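Local coordinates for NanU sialic acid binding protein (Bacteroides fragilis, PDB 4L7T) that probably binds sialic acid with high affinity at the outer membrane, as a SusD-family partner in sialic acid uptake, at residues L238-L249 and Y388-K399; S248-V256 and Q412-K420. All coordinates share one frame; numbering follows the deposited sequence.

The two contacts are neighbours in the SusD-like fold, with centres about 14 Å apart on the same side of the chain's centre. They share Ser248 and Leu249. Along the chain the order is 238-249, 248-256, 388-399, 412-420, so the segments alternate. Contact 1 sets the end of helix 227-244 and the loop after it against helix 388-401. Contact 2 carries that chain on to helix 407-418, the next helix after 388-401. These two helices also pack together directly, through Leu392 against Gln412 and Val413. One continuous chain, 238-256, therefore runs over both members of a consecutive helix pair in the helical body of the protein.

Contact 1: residues L238-L249 and Y388-K399; sequences LQSIVSNANVSL and YADCLLLLAEAK
Tyr388, at the start of helix 388-401, meets the chain that leaves helix 227-244. Its CG stands anti to the backbone N (chi1 -169°), which carries the ring to the chain at 247-249 so that one face meets Val247. Val247 CG2 sits over that face, 3.6 Å from the ring centroid and 23° off the normal, a CH-pi contact. Leu392 CG of its own helix covers the opposite face toward the rim, holding the ring between two aliphatic groups. At the ring edge, near its plane, are Leu249 N and Val242 CG2; the latter is 3.7 Å from Tyr388 OH. Leu249 CD2 rests on the backbone of Ala389, 3.6 Å from its N. Cys391 points its sulfur at the last turns of helix 227-244. SG lies 3.8 Å from Ile241 CG2 and packs near Leu238 O. Leu392 and Leu249 reach toward each other tip to tip, with their CD1 atoms 4.0 Å apart. Leu394 is crossed at about a right angle by Leu238, whose CD1 lies 3.6 Å from Leu394 CB. Leu395 adds its CD1 to Gln239 CG and its CB to Leu238 CB. This is helix-helix packing in the SusD-family region, a TPR-clan sequence family, with the segments nearer antiparallel than parallel (137° between directions). At the far end, one water accepts from Gln239 NE2 (2.7 Å) and Lys399 NZ; this lysine is also salt-bridged to Glu409. With no direct hydrogen bond, cohesion rests on apolar side chains and a tyrosine ring covered on both faces, plus a water link at one end.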
loop_
_atom_site.group_PDB
_atom_site.type_symbol
_atom_site.label_atom_id
_atom_site.label_comp_id
_atom_site.label_asym_id
_atom_site.label_seq_id
_atom_site.Cartn_x
_atom_site.Cartn_y
_atom_site.Cartn_z
ATOM N N LEU A 238 -15.272 9.747 -2.919
ATOM C CA LEU A 238 -14.466 10.020 -1.715
ATOM C C LEU A 238 -15.350 10.831 -0.776
ATOM O O LEU A 238 -15.296 10.601 0.445
ATOM C CB LEU A 238 -13.180 10.725 -2.128
ATOM C CG LEU A 238 -12.352 9.792 -3.073
ATOM C CD1 LEU A 238 -11.234 10.622 -3.834
ATOM C CD2 LEU A 238 -11.655 8.716 -2.221
ATOM N N GLN A 239 -16.183 11.721 -1.326
ATOM C CA GLN A 239 -17.082 12.550 -0.494
ATOM C C GLN A 239 -18.091 11.661 0.248
ATOM O O GLN A 239 -18.488 11.988 1.384
ATOM C CB GLN A 239 -17.843 13.623 -1.337
ATOM C CG GLN A 239 -16.892 14.771 -1.606
ATOM C CD GLN A 239 -17.487 15.835 -2.574
ATOM O OE1 GLN A 239 -18.330 15.538 -3.405
ATOM N NE2 GLN A 239 -16.960 16.989 -2.514
ATOM N N SER A 240 -18.456 10.552 -0.384
ATOM C CA SER A 240 -19.442 9.597 0.211
ATOM C C SER A 240 -18.817 8.890 1.443
ATOM O O SER A 240 -19.550 8.491 2.316
ATOM C CB SER A 240 -20.066 8.660 -0.862
ATOM O OG SER A 240 -19.204 7.544 -0.990
ATOM N N ILE A 241 -17.479 8.727 1.460
ATOM C CA ILE A 241 -16.815 8.173 2.673
ATOM C C ILE A 241 -16.796 9.182 3.796
ATOM O O ILE A 241 -17.163 8.921 4.954
ATOM C CB ILE A 241 -15.366 7.757 2.322
ATOM C CG1 ILE A 241 -15.404 6.641 1.288
ATOM C CG2 ILE A 241 -14.583 7.362 3.648
ATOM C CD1 ILE A 241 -13.971 6.471 0.731
ATOM N N VAL A 242 -16.456 10.433 3.448
ATOM C CA VAL A 242 -16.470 11.555 4.446
ATOM C C VAL A 242 -17.885 11.662 5.058
ATOM O O VAL A 242 -17.999 11.874 6.267
ATOM C CB VAL A 242 -16.123 12.882 3.751
ATOM C CG1 VAL A 242 -16.339 14.065 4.741
ATOM C CG2 VAL A 242 -14.626 12.852 3.231
ATOM N N SER A 243 -18.932 11.494 4.248
ATOM C CA SER A 243 -20.276 11.687 4.783
ATOM C C SER A 243 -20.749 10.468 5.538
ATOM O O SER A 243 -21.221 10.613 6.671
ATOM C CB SER A 243 -21.255 12.046 3.667
ATOM O OG SER A 243 -21.362 11.038 2.664
ATOM N N ASN A 244 -20.621 9.290 4.919
ATOM C CA ASN A 244 -21.387 8.092 5.433
ATOM C C ASN A 244 -20.652 7.051 6.250
ATOM O O ASN A 244 -21.316 6.139 6.858
ATOM C CB ASN A 244 -22.054 7.354 4.285
ATOM C CG ASN A 244 -22.987 8.275 3.448
ATOM O OD1 ASN A 244 -23.179 8.007 2.270
ATOM N ND2 ASN A 244 -23.446 9.407 4.018
ATOM N N ALA A 245 -19.329 7.079 6.207
ATOM C CA ALA A 245 -18.594 6.028 6.901
ATOM C C ALA A 245 -18.137 6.465 8.276
ATOM O O ALA A 245 -17.788 7.662 8.496
ATOM C CB ALA A 245 -17.348 5.621 6.070
ATOM N N ASN A 246 -18.036 5.491 9.213
ATOM C CA ASN A 246 -17.534 5.884 10.535
ATOM C C ASN A 246 -15.986 5.920 10.573
ATOM O O ASN A 246 -15.336 4.925 10.837
ATOM C CB ASN A 246 -17.992 4.901 11.622
ATOM C CG ASN A 246 -17.448 5.312 12.978
ATOM O OD1 ASN A 246 -17.002 6.454 13.146
ATOM N ND2 ASN A 246 -17.430 4.393 13.904
ATOM N N VAL A 247 -15.430 7.068 10.218
ATOM C CA VAL A 247 -13.993 7.243 10.097
ATOM C C VAL A 247 -13.565 8.555 10.687
ATOM O O VAL A 247 -14.358 9.514 10.688
ATOM C CB VAL A 247 -13.559 7.259 8.588
ATOM C CG1 VAL A 247 -13.581 5.756 7.999
ATOM C CG2 VAL A 247 -14.358 8.275 7.710
ATOM N N SER A 248 -12.355 8.605 11.223
ATOM C CA SER A 248 -11.835 9.786 11.852
ATOM C C SER A 248 -10.316 9.676 11.839
ATOM O O SER A 248 -9.793 8.541 11.937
ATOM C CB SER A 248 -12.316 9.762 13.316
ATOM O OG SER A 248 -11.918 10.945 13.941
ATOM N N LEU A 249 -9.622 10.801 11.745
ATOM C CA LEU A 249 -8.179 10.768 12.050
ATOM C C LEU A 249 -7.831 10.484 13.512
ATOM O O LEU A 249 -8.354 11.163 14.418
ATOM C CB LEU A 249 -7.480 12.042 11.566
ATOM C CG LEU A 249 -7.615 12.339 10.079
ATOM C CD1 LEU A 249 -6.927 13.677 9.853
ATOM C CD2 LEU A 249 -6.936 11.252 9.215
ATOM N N TYR A 388 -8.203 6.702 6.537
ATOM C CA TYR A 388 -8.922 7.941 6.295
ATOM C C TYR A 388 -8.001 9.073 5.788
ATOM O O TYR A 388 -8.499 9.876 4.945
ATOM C CB TYR A 388 -9.686 8.398 7.536
ATOM C CG TYR A 388 -10.678 9.535 7.302
ATOM C CD1 TYR A 388 -11.527 9.501 6.160
ATOM C CD2 TYR A 388 -10.736 10.589 8.191
ATOM C CE1 TYR A 388 -12.490 10.551 5.921
ATOM C CE2 TYR A 388 -11.660 11.675 7.961
ATOM C CZ TYR A 388 -12.511 11.593 6.819
ATOM O OH TYR A 388 -13.439 12.637 6.680
ATOM N N ALA A 389 -6.728 9.170 6.261
ATOM C CA ALA A 389 -5.887 10.216 5.653
ATOM C C ALA A 389 -5.754 10.039 4.116
ATOM O O ALA A 389 -5.632 11.038 3.403
ATOM C CB ALA A 389 -4.519 10.254 6.373
ATOM N N ASP A 390 -5.784 8.803 3.604
ATOM C CA ASP A 390 -5.683 8.554 2.135
ATOM C C ASP A 390 -6.967 9.062 1.451
ATOM O O ASP A 390 -6.911 9.736 0.401
ATOM C CB ASP A 390 -5.496 7.049 2.018
ATOM C CG ASP A 390 -5.061 6.560 0.638
ATOM O OD1 ASP A 390 -4.883 7.364 -0.310
ATOM O OD2 ASP A 390 -4.920 5.295 0.482
ATOM N N CYS A 391 -8.152 8.827 2.055
ATOM C CA CYS A 391 -9.389 9.387 1.527
ATOM C C CYS A 391 -9.240 10.922 1.365
ATOM O O CYS A 391 -9.567 11.458 0.295
ATOM C CB CYS A 391 -10.548 9.088 2.525
ATOM S SG CYS A 391 -12.122 9.764 1.995
ATOM N N LEU A 392 -8.758 11.582 2.445
ATOM C CA LEU A 392 -8.657 13.029 2.440
ATOM C C LEU A 392 -7.687 13.509 1.333
ATOM O O LEU A 392 -8.015 14.535 0.660
ATOM C CB LEU A 392 -8.216 13.588 3.787
ATOM C CG LEU A 392 -9.258 13.365 4.932
ATOM C CD1 LEU A 392 -8.634 13.798 6.274
ATOM C CD2 LEU A 392 -10.631 14.075 4.615
ATOM N N LEU A 393 -6.543 12.851 1.157
ATOM C CA LEU A 393 -5.547 13.297 0.199
ATOM C C LEU A 393 -5.952 12.937 -1.230
ATOM O O LEU A 393 -5.637 13.735 -2.169
ATOM C CB LEU A 393 -4.122 12.808 0.574
ATOM C CG LEU A 393 -3.649 13.445 1.854
ATOM C CD1 LEU A 393 -2.292 12.894 2.210
ATOM C CD2 LEU A 393 -3.579 15.011 1.798
ATOM N N LEU A 394 -6.640 11.796 -1.435
ATOM C CA LEU A 394 -7.225 11.582 -2.735
ATOM C C LEU A 394 -8.253 12.626 -3.077
ATOM O O LEU A 394 -8.367 12.964 -4.247
ATOM C CB LEU A 394 -7.851 10.161 -2.840
ATOM C CG LEU A 394 -6.864 8.965 -2.826
ATOM C CD1 LEU A 394 -7.622 7.632 -2.662
ATOM C CD2 LEU A 394 -5.876 8.897 -4.033
ATOM N N LEU A 395 -9.105 13.002 -2.121
ATOM C CA LEU A 395 -10.123 14.014 -2.377
ATOM C C LEU A 395 -9.484 15.370 -2.741
ATOM O O LEU A 395 -9.923 15.979 -3.744
ATOM C CB LEU A 395 -11.067 14.090 -1.199
ATOM C CG LEU A 395 -12.161 15.152 -1.307
ATOM C CD1 LEU A 395 -13.041 14.886 -2.561
ATOM C CD2 LEU A 395 -12.985 15.003 -0.027
ATOM N N ALA A 396 -8.394 15.736 -2.029
ATOM C CA ALA A 396 -7.559 16.909 -2.363
ATOM C C ALA A 396 -7.086 16.784 -3.816
ATOM O O ALA A 396 -7.127 17.759 -4.573
ATOM C CB ALA A 396 -6.346 16.988 -1.408
ATOM N N GLU A 397 -6.604 15.594 -4.208
ATOM C CA GLU A 397 -6.071 15.429 -5.551
ATOM C C GLU A 397 -7.167 15.540 -6.578
ATOM O O GLU A 397 -6.984 16.186 -7.637
ATOM C CB GLU A 397 -5.431 14.062 -5.632
ATOM C CG GLU A 397 -4.603 13.873 -6.937
ATOM C CD GLU A 397 -3.495 12.809 -6.782
ATOM O OE1 GLU A 397 -3.573 11.910 -5.887
ATOM O OE2 GLU A 397 -2.497 12.878 -7.523
ATOM N N ALA A 398 -8.326 14.907 -6.333
ATOM C CA ALA A 398 -9.436 15.033 -7.308
ATOM C C ALA A 398 -9.821 16.534 -7.441
ATOM O O ALA A 398 -10.121 17.014 -8.586
ATOM C CB ALA A 398 -10.672 14.240 -6.831
ATOM N N LYS A 399 -9.868 17.225 -6.326
ATOM C CA LYS A 399 -10.211 18.689 -6.308
ATOM C C LYS A 399 -9.188 19.478 -7.146
ATOM O O LYS A 399 -9.539 20.260 -8.042
ATOM C CB LYS A 399 -10.315 19.234 -4.889
ATOM C CG LYS A 399 -11.660 18.793 -4.234
ATOM C CD LYS A 399 -11.828 19.295 -2.809
ATOM C CE LYS A 399 -13.236 18.961 -2.379
ATOM N NZ LYS A 399 -13.433 19.643 -1.038
HETATM O O HOH W 1 -15.971 18.087 -0.214
#

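Contact 2: residues S248-V256 and Q412-K420; sequences SLQDDFSKV and QVRERAYGK
Arg416 NH1 is gripped by two acceptors: Gln250 O and Glu266 OE1, which also accepts from Gln250 N. NH1 donates to Gln250 O at 2.9 Å, with an N-H...O angle of 150°. The bond meets a lone pair in the carbonyl plane and lies close to the guanidinium plane. Arg416 NH2 is salt-bridged to Glu463 of helix 452-463, and the two carboxylates probably offset the charge of Arg416 and of Arg387, which lies close to NH2. Bends at chi2 (-86°) and chi3 fold the chain so that the guanidinium lies between Leu249 and Phe253. Leu249 CB covers one face of this group and Phe253 CD1 the other. The phenyl plane stands at 76° to the guanidinium plane. Arg416 NE meets the edge of the Phe253 ring near its plane, 3.8 Å from CD1, so this is not a face-on cation-pi stack. In the SusD-like fold, Arg416 and its neighbours join the loop between helix 227-244 and strand 267-271 to the last turns of helix 407-418. Leu249 reaches further back along that helix, where its CD1 lies 3.7 Å from Gln412 O. Val256 CG2 approaches Arg416 NH1 obliquely, at 3.8 Å. A water modelled between Asp251 O and Arg416 O lies unusually close to both (2.5 Å), so its details are doubtful. Past the end of the helix, Lys420 NZ makes a long salt bridge of 3.9 Å with Asp251 OD1.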
loop_
_atom_site.group_PDB
_atom_site.type_symbol
_atom_site.label_atom_id
_atom_site.label_comp_id
_atom_site.label_asym_id
_atom_site.label_seq_id
_atom_site.Cartn_x
_atom_site.Cartn_y
_atom_site.Cartn_z
ATOM N N SER A 248 -12.355 8.605 11.223
ATOM C CA SER A 248 -11.835 9.786 11.852
ATOM C C SER A 248 -10.316 9.676 11.839
ATOM O O SER A 248 -9.793 8.541 11.937
ATOM C CB SER A 248 -12.316 9.762 13.316
ATOM O OG SER A 248 -11.918 10.945 13.941
ATOM N N LEU A 249 -9.622 10.801 11.745
ATOM C CA LEU A 249 -8.179 10.768 12.050
ATOM C C LEU A 249 -7.831 10.484 13.512
ATOM O O LEU A 249 -8.354 11.163 14.418
ATOM C CB LEU A 249 -7.480 12.042 11.566
ATOM C CG LEU A 249 -7.615 12.339 10.079
ATOM C CD1 LEU A 249 -6.927 13.677 9.853
ATOM C CD2 LEU A 249 -6.936 11.252 9.215
ATOM N N GLN A 250 -6.931 9.528 13.762
ATOM C CA GLN A 250 -6.381 9.380 15.119
ATOM C C GLN A 250 -5.608 10.690 15.507
ATOM O O GLN A 250 -4.864 11.253 14.691
ATOM C CB GLN A 250 -5.436 8.173 15.150
ATOM C CG GLN A 250 -6.153 6.841 15.028
ATOM C CD GLN A 250 -6.809 6.490 16.404
ATOM O OE1 GLN A 250 -8.005 6.601 16.536
ATOM N NE2 GLN A 250 -5.996 6.223 17.445
ATOM N N ASP A 251 -5.703 11.156 16.777
ATOM C CA ASP A 251 -4.974 12.318 17.200
ATOM C C ASP A 251 -3.462 12.043 17.123
ATOM O O ASP A 251 -2.726 12.967 16.790
ATOM C CB ASP A 251 -5.271 12.624 18.700
ATOM C CG ASP A 251 -6.604 13.273 18.906
ATOM O OD1 ASP A 251 -7.242 13.678 17.923
ATOM O OD2 ASP A 251 -7.019 13.385 20.097
ATOM N N ASP A 252 -3.042 10.799 17.405
ATOM C CA ASP A 252 -1.623 10.394 17.463
ATOM C C ASP A 252 -1.301 9.565 16.209
ATOM O O ASP A 252 -1.810 8.409 16.022
ATOM C CB ASP A 252 -1.404 9.617 18.766
ATOM C CG ASP A 252 0.062 9.212 19.025
ATOM O OD1 ASP A 252 0.854 8.994 18.078
ATOM O OD2 ASP A 252 0.432 9.037 20.230
ATOM N N PHE A 253 -0.495 10.160 15.331
ATOM C CA PHE A 253 -0.088 9.411 14.110
ATOM C C PHE A 253 0.528 8.059 14.465
ATOM O O PHE A 253 0.183 7.071 13.858
ATOM C CB PHE A 253 0.901 10.277 13.297
ATOM C CG PHE A 253 1.411 9.621 11.978
ATOM C CD1 PHE A 253 0.672 9.712 10.797
ATOM C CD2 PHE A 253 2.657 8.962 11.951
ATOM C CE1 PHE A 253 1.143 9.176 9.583
ATOM C CE2 PHE A 253 3.154 8.414 10.762
ATOM C CZ PHE A 253 2.410 8.534 9.551
ATOM N N SER A 254 1.405 7.957 15.463
ATOM C CA SER A 254 1.965 6.630 15.746
ATOM C C SER A 254 0.958 5.544 16.162
ATOM O O SER A 254 1.169 4.370 15.853
ATOM C CB SER A 254 3.072 6.732 16.781
ATOM O OG SER A 254 2.477 7.076 18.018
ATOM N N LYS A 255 -0.147 5.960 16.800
ATOM C CA LYS A 255 -1.147 4.997 17.264
ATOM C C LYS A 255 -1.981 4.461 16.120
ATOM O O LYS A 255 -2.620 3.442 16.290
ATOM C CB LYS A 255 -2.037 5.573 18.367
ATOM C CG LYS A 255 -1.279 6.074 19.583
ATOM C CD LYS A 255 -2.334 6.493 20.644
ATOM C CE LYS A 255 -1.736 7.250 21.860
ATOM N NZ LYS A 255 -2.805 7.432 22.916
ATOM N N VAL A 256 -1.897 5.069 14.915
ATOM C CA VAL A 256 -2.558 4.445 13.750
ATOM C C VAL A 256 -2.034 3.012 13.509
ATOM O O VAL A 256 -2.768 2.143 13.089
ATOM C CB VAL A 256 -2.336 5.293 12.470
ATOM C CG1 VAL A 256 -3.020 4.602 11.249
ATOM C CG2 VAL A 256 -2.890 6.689 12.694
ATOM N N GLN A 412 -6.314 19.424 6.973
ATOM C CA GLN A 412 -6.812 18.490 8.004
ATOM C C GLN A 412 -5.739 17.429 8.337
ATOM O O GLN A 412 -5.478 17.067 9.507
ATOM C CB GLN A 412 -8.079 17.791 7.499
ATOM C CG GLN A 412 -8.797 16.974 8.603
ATOM C CD GLN A 412 -10.228 16.472 8.173
ATOM O OE1 GLN A 412 -10.717 16.790 7.103
ATOM N NE2 GLN A 412 -10.866 15.703 9.060
ATOM N N VAL A 413 -5.077 16.970 7.286
ATOM C CA VAL A 413 -3.999 15.979 7.466
ATOM C C VAL A 413 -2.735 16.608 8.124
ATOM O O VAL A 413 -2.183 16.036 9.043
ATOM C CB VAL A 413 -3.666 15.307 6.116
ATOM C CG1 VAL A 413 -2.475 14.353 6.248
ATOM C CG2 VAL A 413 -4.879 14.452 5.650
ATOM N N ARG A 414 -2.318 17.784 7.690
ATOM C CA ARG A 414 -1.184 18.483 8.360
ATOM C C ARG A 414 -1.428 18.801 9.830
ATOM O O ARG A 414 -0.546 18.659 10.671
ATOM C CB ARG A 414 -0.872 19.784 7.639
ATOM C CG ARG A 414 -0.256 19.495 6.330
ATOM C CD ARG A 414 0.162 20.777 5.567
ATOM N NE ARG A 414 0.701 20.389 4.229
ATOM C CZ ARG A 414 1.214 21.259 3.338
ATOM N NH1 ARG A 414 1.248 22.599 3.622
ATOM N NH2 ARG A 414 1.654 20.867 2.111
ATOM N N GLU A 415 -2.644 19.241 10.176
ATOM C CA GLU A 415 -2.937 19.564 11.555
ATOM C C GLU A 415 -2.692 18.334 12.473
ATOM O O GLU A 415 -2.142 18.442 13.562
ATOM C CB GLU A 415 -4.382 20.082 11.670
ATOM C CG GLU A 415 -4.803 20.233 13.156
ATOM C CD GLU A 415 -6.292 20.556 13.327
ATOM O OE1 GLU A 415 -7.153 19.683 13.051
ATOM O OE2 GLU A 415 -6.618 21.676 13.780
ATOM N N ARG A 416 -3.101 17.141 12.022
ATOM C CA ARG A 416 -2.863 15.883 12.770
ATOM C C ARG A 416 -1.339 15.650 12.932
ATOM O O ARG A 416 -0.885 15.237 14.003
ATOM C CB ARG A 416 -3.627 14.645 12.156
ATOM C CG ARG A 416 -3.574 13.429 13.076
ATOM C CD ARG A 416 -2.293 12.537 12.882
ATOM N NE ARG A 416 -2.334 11.910 11.558
ATOM C CZ ARG A 416 -3.089 10.867 11.261
ATOM N NH1 ARG A 416 -3.857 10.279 12.188
ATOM N NH2 ARG A 416 -3.054 10.377 10.019
ATOM N N ALA A 417 -0.590 15.866 11.862
ATOM C CA ALA A 417 0.846 15.554 11.780
ATOM C C ALA A 417 1.676 16.475 12.765
ATOM O O ALA A 417 2.588 16.010 13.496
ATOM C CB ALA A 417 1.347 15.798 10.316
ATOM N N TYR A 418 1.308 17.765 12.754
ATOM C CA TYR A 418 1.997 18.749 13.594
ATOM C C TYR A 418 1.432 18.865 14.997
ATOM O O TYR A 418 2.120 19.356 15.895
ATOM C CB TYR A 418 2.036 20.095 12.930
ATOM C CG TYR A 418 2.864 20.166 11.684
ATOM C CD1 TYR A 418 4.263 20.141 11.736
ATOM C CD2 TYR A 418 2.240 20.211 10.437
ATOM C CE1 TYR A 418 5.029 20.209 10.554
ATOM C CE2 TYR A 418 2.996 20.301 9.203
ATOM C CZ TYR A 418 4.405 20.301 9.289
ATOM O OH TYR A 418 5.065 20.431 8.086
ATOM N N GLY A 419 0.211 18.386 15.220
ATOM C CA GLY A 419 -0.513 18.636 16.483
ATOM C C GLY A 419 -1.330 19.923 16.397
ATOM O O GLY A 419 -0.906 20.899 15.831
ATOM N N LYS A 420 -2.533 19.923 16.962
ATOM C CA LYS A 420 -3.431 21.074 16.739
ATOM C C LYS A 420 -2.849 22.408 17.147
ATOM O O LYS A 420 -2.924 23.377 16.402
ATOM C CB LYS A 420 -4.732 20.840 17.509
ATOM C CG LYS A 420 -5.563 19.680 16.935
ATOM C CD LYS A 420 -6.595 19.201 17.987
ATOM C CE LYS A 420 -6.930 17.705 17.844
ATOM N NZ LYS A 420 -8.331 17.408 17.476
HETATM O O HOH W 2 -1.638 15.233 16.422
#